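Local coordinates for protein nucleoside-diphosphate-sugar pyrophosphorylase (Vibrio cholerae, PDB 4EVW) that probably transfers a nucleotidyl group from a nucleoside triphosphate to a sugar phosphate, releasing pyrophosphate, at residues T31-E34 with H35-S39; A41-F44 with A45-F49. The protein carries 1 engineered substitution. All coordinates share one frame; numbering follows the deposited sequence.

Contact 1 of 2, residues T31-E34 with H35-S39; sequences TLFE and HSVNS
His35 and Glu34, with Val37 and Phe33 packed one turn apart, lie on the short helix 32-37, whose first turn is closed by a capping box. Thr31 is the N-cap: its OG1 accepts from Glu34 N, and Glu34 returns the grip with its carboxylate. Atom OE1 of Glu34 accepts a hydrogen bond from Thr31 OG1 at 2.6 Å on its anti lone pair, while Thr31 N meets the same oxygen from above the carboxylate plane at 2.9 Å. Two bonds from Thr31 thus grip OE1, and Lys66 adds a long, weak ion pair.

The imidazole of His35 folds back along the helix. With CG beside the backbone N (chi1 -79°), its CD2 comes within 3.4 Å of Thr31 O, the carbonyl that receives His35 N, and 4.0 Å from Leu32 CD2. The far nitrogen, NE2, is bonded to Ala27 O, and Phe241 meets the ring edge-to-face.

Phe33 swings to another side of the helix, its ring also meeting that of Phe51. Val37 N donates to Phe33 O in a nearly straight bond (172°), and the valine CG2 makes a CH-pi contact over one face of the Phe33 ring, 3.8 Å from the centroid and displaced toward the rim.

Contact 2 of 2, residues A41-F44 with A45-F49; sequences AAYF and ASTPF
Phe44 and Phe49 meet obliquely, their ring planes inclined at 66° and their centroids 5.7 Å apart. The closest approach is Phe49 CZ to Phe44 CD1, 3.7 Å, and CZ arrives at the edge of the Phe44 ring, near its plane. One face of Phe44 is packed by Ala41 CA, which sits over the ring centre. Both phenylalanines also touch Ile72, so the pair belongs to an apolar cluster between helix 32-37 and the central sheet.

Tyr43 and Thr47 behave differently: their side chains run alongside one another, pointing the same way. With OG1 beside its own backbone N (chi1 -49°), Thr47 brings this oxygen to 3.5 Å from Tyr43 CB, oblique to the tyrosine ring. Ser46 OG lies farther out at the ring edge, and shares a hydrogen bond with Thr47 OG1. The phenol end of Tyr43 leaves the turn to bond Phe123 N, and the rings of Tyr43 and Phe123 meet edge-to-face.

The backbone turns on Tyr43 O, which accepts two donors. Thr47 N reaches it at 3.0 Å, tilted 16° from the carbonyl plane, whereas Ser46 N comes from well above that plane at 3.3 Å. Water 1 links Ala41 O to Ala45 N, and water 2 joins Ala42 O to Ser46 OG. The turn 41-49 is the helix-to-strand connection of a beta-alpha-beta crossover, which carries the chain from helix 32-37 into strand 49-54, parallel to strand 2-5, as in the Rossmann-like nucleotidyltransferase fold.

Overall arrangement
From the N terminus, the chain forms strand 2-5 of the central sheet; contact 1 begins at the end of strand 30-31 and runs along helix 32-37 into the 3-10 segment. Contact 2 comes next in series, turning the chain into strand 49-54, which pairs in parallel with strands 2-5 and 75-80. Each contact closes a local turn, and the two neither nest nor cross. Their centres are about 14 Å apart, but they touch around Val37 and Asn38: Phe44 packs against both, and Phe49 reaches Val37. Together they join the helix to the sheet, while helix 59-70 lies against Thr31, Phe33 and Asn38.

Contact 1 of 2, residues T31-E34 with H35-S39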
ATOM      1  N   THR A  31      -3.059  18.676  -0.959  1.00 32.20           N
ATOM      2  CA  THR A  31      -3.740  17.619  -0.223  1.00 25.18           C
ATOM      3  C   THR A  31      -2.817  16.472   0.151  1.00 27.91           C
ATOM      4  O   THR A  31      -1.793  16.248  -0.493  1.00 26.50           O
ATOM      5  CB  THR A  31      -4.918  17.046  -1.034  1.00 28.00           C
ATOM      6  OG1 THR A  31      -4.428  16.478  -2.258  1.00 28.67           O
ATOM      7  CG2 THR A  31      -5.928  18.147  -1.351  1.00 32.26           C
ATOM      8  N   LEU A  32      -3.178  15.743   1.199  1.00 21.78           N
ATOM      9  CA  LEU A  32      -2.362  14.617   1.615  1.00 23.37           C
ATOM     10  C   LEU A  32      -2.319  13.608   0.463  1.00 22.62           C
ATOM     11  O   LEU A  32      -1.320  12.915   0.278  1.00 23.67           O
ATOM     12  CB  LEU A  32      -2.926  13.998   2.903  1.00 22.84           C
ATOM     13  CG  LEU A  32      -2.919  14.966   4.101  1.00 23.77           C
ATOM     14  CD1 LEU A  32      -3.304  14.223   5.376  1.00 31.92           C
ATOM     15  CD2 LEU A  32      -1.536  15.579   4.259  1.00 26.17           C
ATOM     16  N   PHE A  33      -3.391  13.554  -0.330  1.00 20.89           N
ATOM     17  CA  PHE A  33      -3.434  12.653  -1.483  1.00 19.97           C
ATOM     18  C   PHE A  33      -2.265  12.984  -2.403  1.00 22.66           C
ATOM     19  O   PHE A  33      -1.534  12.098  -2.846  1.00 20.88           O
ATOM     20  CB  PHE A  33      -4.740  12.828  -2.262  1.00 21.74           C
ATOM     21  CG  PHE A  33      -4.768  12.090  -3.576  1.00 23.23           C
ATOM     22  CD1 PHE A  33      -5.039  10.726  -3.624  1.00 24.01           C
ATOM     23  CD2 PHE A  33      -4.525  12.766  -4.768  1.00 26.03           C
ATOM     24  CE1 PHE A  33      -5.069  10.049  -4.843  1.00 25.18           C
ATOM     25  CE2 PHE A  33      -4.553  12.094  -5.990  1.00 22.72           C
ATOM     26  CZ  PHE A  33      -4.827  10.734  -6.027  1.00 22.36           C
ATOM     27  N   GLU A  34      -2.092  14.272  -2.683  1.00 22.30           N
ATOM     28  CA  GLU A  34      -1.014  14.728  -3.556  1.00 28.37           C
ATOM     29  C   GLU A  34       0.367  14.480  -2.958  1.00 29.54           C
ATOM     30  O   GLU A  34       1.292  14.075  -3.665  1.00 24.08           O
ATOM     31  CB  GLU A  34      -1.195  16.214  -3.869  1.00 29.12           C
ATOM     32  CG  GLU A  34      -2.398  16.509  -4.756  1.00 29.31           C
ATOM     33  CD  GLU A  34      -2.798  17.972  -4.710  1.00 37.49           C
ATOM     34  OE1 GLU A  34      -3.538  18.361  -3.781  1.00 32.81           O
ATOM     35  OE2 GLU A  34      -2.358  18.734  -5.596  1.00 39.92           O
ATOM     36  N   HIS A  35       0.514  14.735  -1.660  1.00 24.58           N
ATOM     37  CA  HIS A  35       1.790  14.500  -0.991  1.00 26.65           C
ATOM     38  C   HIS A  35       2.192  13.037  -1.141  1.00 23.11           C
ATOM     39  O   HIS A  35       3.357  12.721  -1.381  1.00 23.68           O
ATOM     40  CB  HIS A  35       1.691  14.810   0.502  1.00 23.65           C
ATOM     41  CG  HIS A  35       1.770  16.267   0.829  1.00 33.70           C
ATOM     42  ND1 HIS A  35       2.903  17.018   0.607  1.00 37.33           N
ATOM     43  CD2 HIS A  35       0.869  17.102   1.397  1.00 32.29           C
ATOM     44  CE1 HIS A  35       2.698  18.255   1.026  1.00 34.69           C
ATOM     45  NE2 HIS A  35       1.471  18.331   1.510  1.00 35.63           N
ATOM     46  N   SER A  36       1.223  12.143  -0.989  1.00 22.00           N
ATOM     47  CA  SER A  36       1.511  10.720  -1.096  1.00 25.24           C
ATOM     48  C   SER A  36       1.778  10.256  -2.523  1.00 25.59           C
ATOM     49  O   SER A  36       2.773   9.578  -2.778  1.00 21.48           O
ATOM     50  CB  SER A  36       0.370   9.894  -0.495  1.00 22.24           C
ATOM     51  OG  SER A  36       0.597   8.509  -0.709  1.00 29.46           O
ATOM     52  N   VAL A  37       0.905  10.620  -3.456  1.00 21.03           N
ATOM     53  CA  VAL A  37       1.083  10.194  -4.838  1.00 19.60           C
ATOM     54  C   VAL A  37       2.320  10.817  -5.476  1.00 19.01           C
ATOM     55  O   VAL A  37       2.946  10.205  -6.340  1.00 20.12           O
ATOM     56  CB  VAL A  37      -0.173  10.510  -5.684  1.00 27.76           C
ATOM     57  CG1 VAL A  37       0.035  10.075  -7.130  1.00 25.24           C
ATOM     58  CG2 VAL A  37      -1.371   9.779  -5.095  1.00 29.49           C
ATOM     59  N   ASN A  38       2.686  12.022  -5.045  1.00 19.29           N
ATOM     60  CA  ASN A  38       3.871  12.668  -5.599  1.00 23.71           C
ATOM     61  C   ASN A  38       5.145  11.890  -5.301  1.00 22.27           C
ATOM     62  O   ASN A  38       6.192  12.147  -5.903  1.00 23.06           O
ATOM     63  CB  ASN A  38       4.001  14.107  -5.099  1.00 23.91           C
ATOM     64  CG  ASN A  38       3.377  15.092  -6.058  1.00 35.53           C
ATOM     65  OD1 ASN A  38       3.355  14.854  -7.264  1.00 36.64           O
ATOM     66  ND2 ASN A  38       2.877  16.207  -5.535  1.00 39.61           N
ATOM     67  N   SER A  39       5.054  10.944  -4.372  1.00 20.98           N
ATOM     68  CA  SER A  39       6.191  10.091  -4.040  1.00 25.67           C
ATOM     69  C   SER A  39       6.672   9.464  -5.339  1.00 21.89           C
ATOM     70  O   SER A  39       7.868   9.278  -5.553  1.00 22.15           O
ATOM     71  CB  SER A  39       5.766   8.949  -3.108  1.00 21.42           C
ATOM     72  OG  SER A  39       5.314   9.420  -1.851  1.00 25.26           O
TER

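Contact 2 of 2, residues A41-F44 with A45-F49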
ATOM      1  N   ALA A  41       6.389  10.652  -8.506  1.00 20.38           N
ATOM      2  CA  ALA A  41       6.467  11.598  -9.614  1.00 22.78           C
ATOM      3  C   ALA A  41       7.349  11.140 -10.777  1.00 25.63           C
ATOM      4  O   ALA A  41       7.076  11.469 -11.924  1.00 22.60           O
ATOM      5  CB  ALA A  41       6.946  12.958  -9.098  1.00 24.64           C
ATOM      6  N   ALA A  42       8.402  10.387 -10.488  1.00 25.80           N
ATOM      7  CA  ALA A  42       9.294   9.920 -11.544  1.00 31.29           C
ATOM      8  C   ALA A  42       8.605   8.939 -12.485  1.00 26.81           C
ATOM      9  O   ALA A  42       9.092   8.677 -13.584  1.00 25.99           O
ATOM     10  CB  ALA A  42      10.530   9.265 -10.932  1.00 29.05           C
ATOM     11  N   TYR A  43       7.455   8.421 -12.065  1.00 19.40           N
ATOM     12  CA  TYR A  43       6.727   7.435 -12.862  1.00 21.21           C
ATOM     13  C   TYR A  43       5.406   7.905 -13.465  1.00 21.81           C
ATOM     14  O   TYR A  43       4.686   7.120 -14.090  1.00 21.27           O
ATOM     15  CB  TYR A  43       6.500   6.203 -11.992  1.00 22.47           C
ATOM     16  CG  TYR A  43       7.811   5.607 -11.544  1.00 28.41           C
ATOM     17  CD1 TYR A  43       8.578   4.837 -12.420  1.00 29.79           C
ATOM     18  CD2 TYR A  43       8.325   5.871 -10.272  1.00 25.70           C
ATOM     19  CE1 TYR A  43       9.832   4.352 -12.048  1.00 30.19           C
ATOM     20  CE2 TYR A  43       9.580   5.391  -9.890  1.00 29.56           C
ATOM     21  CZ  TYR A  43      10.325   4.631 -10.783  1.00 29.17           C
ATOM     22  OH  TYR A  43      11.558   4.150 -10.410  1.00 27.01           O
ATOM     23  N   PHE A  44       5.096   9.187 -13.299  1.00 21.85           N
ATOM     24  CA  PHE A  44       3.848   9.739 -13.818  1.00 20.26           C
ATOM     25  C   PHE A  44       3.671   9.593 -15.326  1.00 25.83           C
ATOM     26  O   PHE A  44       2.557   9.428 -15.814  1.00 21.75           O
ATOM     27  CB  PHE A  44       3.735  11.227 -13.453  1.00 19.54           C
ATOM     28  CG  PHE A  44       3.434  11.484 -12.001  1.00 20.37           C
ATOM     29  CD1 PHE A  44       3.167  10.433 -11.130  1.00 24.11           C
ATOM     30  CD2 PHE A  44       3.380  12.787 -11.517  1.00 25.67           C
ATOM     31  CE1 PHE A  44       2.845  10.676  -9.798  1.00 22.49           C
ATOM     32  CE2 PHE A  44       3.062  13.042 -10.186  1.00 27.30           C
ATOM     33  CZ  PHE A  44       2.793  11.984  -9.324  1.00 23.49           C
ATOM     34  N   ALA A  45       4.771   9.658 -16.066  1.00 25.29           N
ATOM     35  CA  ALA A  45       4.693   9.579 -17.521  1.00 27.07           C
ATOM     36  C   ALA A  45       4.708   8.168 -18.101  1.00 28.44           C
ATOM     37  O   ALA A  45       4.228   7.947 -19.208  1.00 32.99           O
ATOM     38  CB  ALA A  45       5.847  10.381 -18.127  1.00 28.86           C
ATOM     39  N   SER A  46       5.221   7.217 -17.333  1.00 24.77           N
ATOM     40  CA  SER A  46       5.413   5.850 -17.812  1.00 29.98           C
ATOM     41  C   SER A  46       4.645   4.696 -17.198  1.00 27.38           C
ATOM     42  O   SER A  46       4.473   3.648 -17.828  1.00 28.25           O
ATOM     43  CB  SER A  46       6.887   5.503 -17.641  1.00 36.71           C
ATOM     44  OG  SER A  46       7.205   5.451 -16.251  1.00 32.81           O
ATOM     45  N   THR A  47       4.208   4.876 -15.965  1.00 26.11           N
ATOM     46  CA  THR A  47       3.579   3.792 -15.232  1.00 20.62           C
ATOM     47  C   THR A  47       2.109   4.000 -14.928  1.00 21.09           C
ATOM     48  O   THR A  47       1.700   5.088 -14.542  1.00 25.57           O
ATOM     49  CB  THR A  47       4.348   3.605 -13.911  1.00 25.78           C
ATOM     50  OG1 THR A  47       5.751   3.541 -14.196  1.00 26.01           O
ATOM     51  CG2 THR A  47       3.916   2.342 -13.183  1.00 18.97           C
ATOM     52  N   PRO A  48       1.290   2.954 -15.106  1.00 24.91           N
ATOM     53  CA  PRO A  48      -0.132   3.133 -14.808  1.00 23.26           C
ATOM     54  C   PRO A  48      -0.374   3.163 -13.299  1.00 17.84           C
ATOM     55  O   PRO A  48       0.365   2.543 -12.529  1.00 17.97           O
ATOM     56  CB  PRO A  48      -0.783   1.927 -15.484  1.00 28.50           C
ATOM     57  CG  PRO A  48       0.290   0.880 -15.418  1.00 25.21           C
ATOM     58  CD  PRO A  48       1.545   1.650 -15.745  1.00 25.93           C
ATOM     59  N   PHE A  49      -1.396   3.906 -12.889  1.00 19.89           N
ATOM     60  CA  PHE A  49      -1.783   4.007 -11.483  1.00 21.01           C
ATOM     61  C   PHE A  49      -3.221   3.532 -11.356  1.00 19.37           C
ATOM     62  O   PHE A  49      -4.063   3.840 -12.202  1.00 22.76           O
ATOM     63  CB  PHE A  49      -1.745   5.460 -10.976  1.00 20.21           C
ATOM     64  CG  PHE A  49      -0.368   5.990 -10.730  1.00 19.99           C
ATOM     65  CD1 PHE A  49       0.501   6.217 -11.790  1.00 17.59           C
ATOM     66  CD2 PHE A  49       0.062   6.264  -9.433  1.00 19.72           C
ATOM     67  CE1 PHE A  49       1.780   6.709 -11.567  1.00 22.37           C
ATOM     68  CE2 PHE A  49       1.340   6.755  -9.197  1.00 22.64           C
ATOM     69  CZ  PHE A  49       2.202   6.979 -10.267  1.00 23.52           C
TER
HETATM   70  O   HOH W   1       7.290  11.153 -14.724  1.00 37.40           O
HETATM   71  O   HOH W   2       7.762   8.391 -15.855  1.00 37.03           O
HETATM   72  O   HOH W   3       1.170   7.138 -16.016  1.00 25.12           O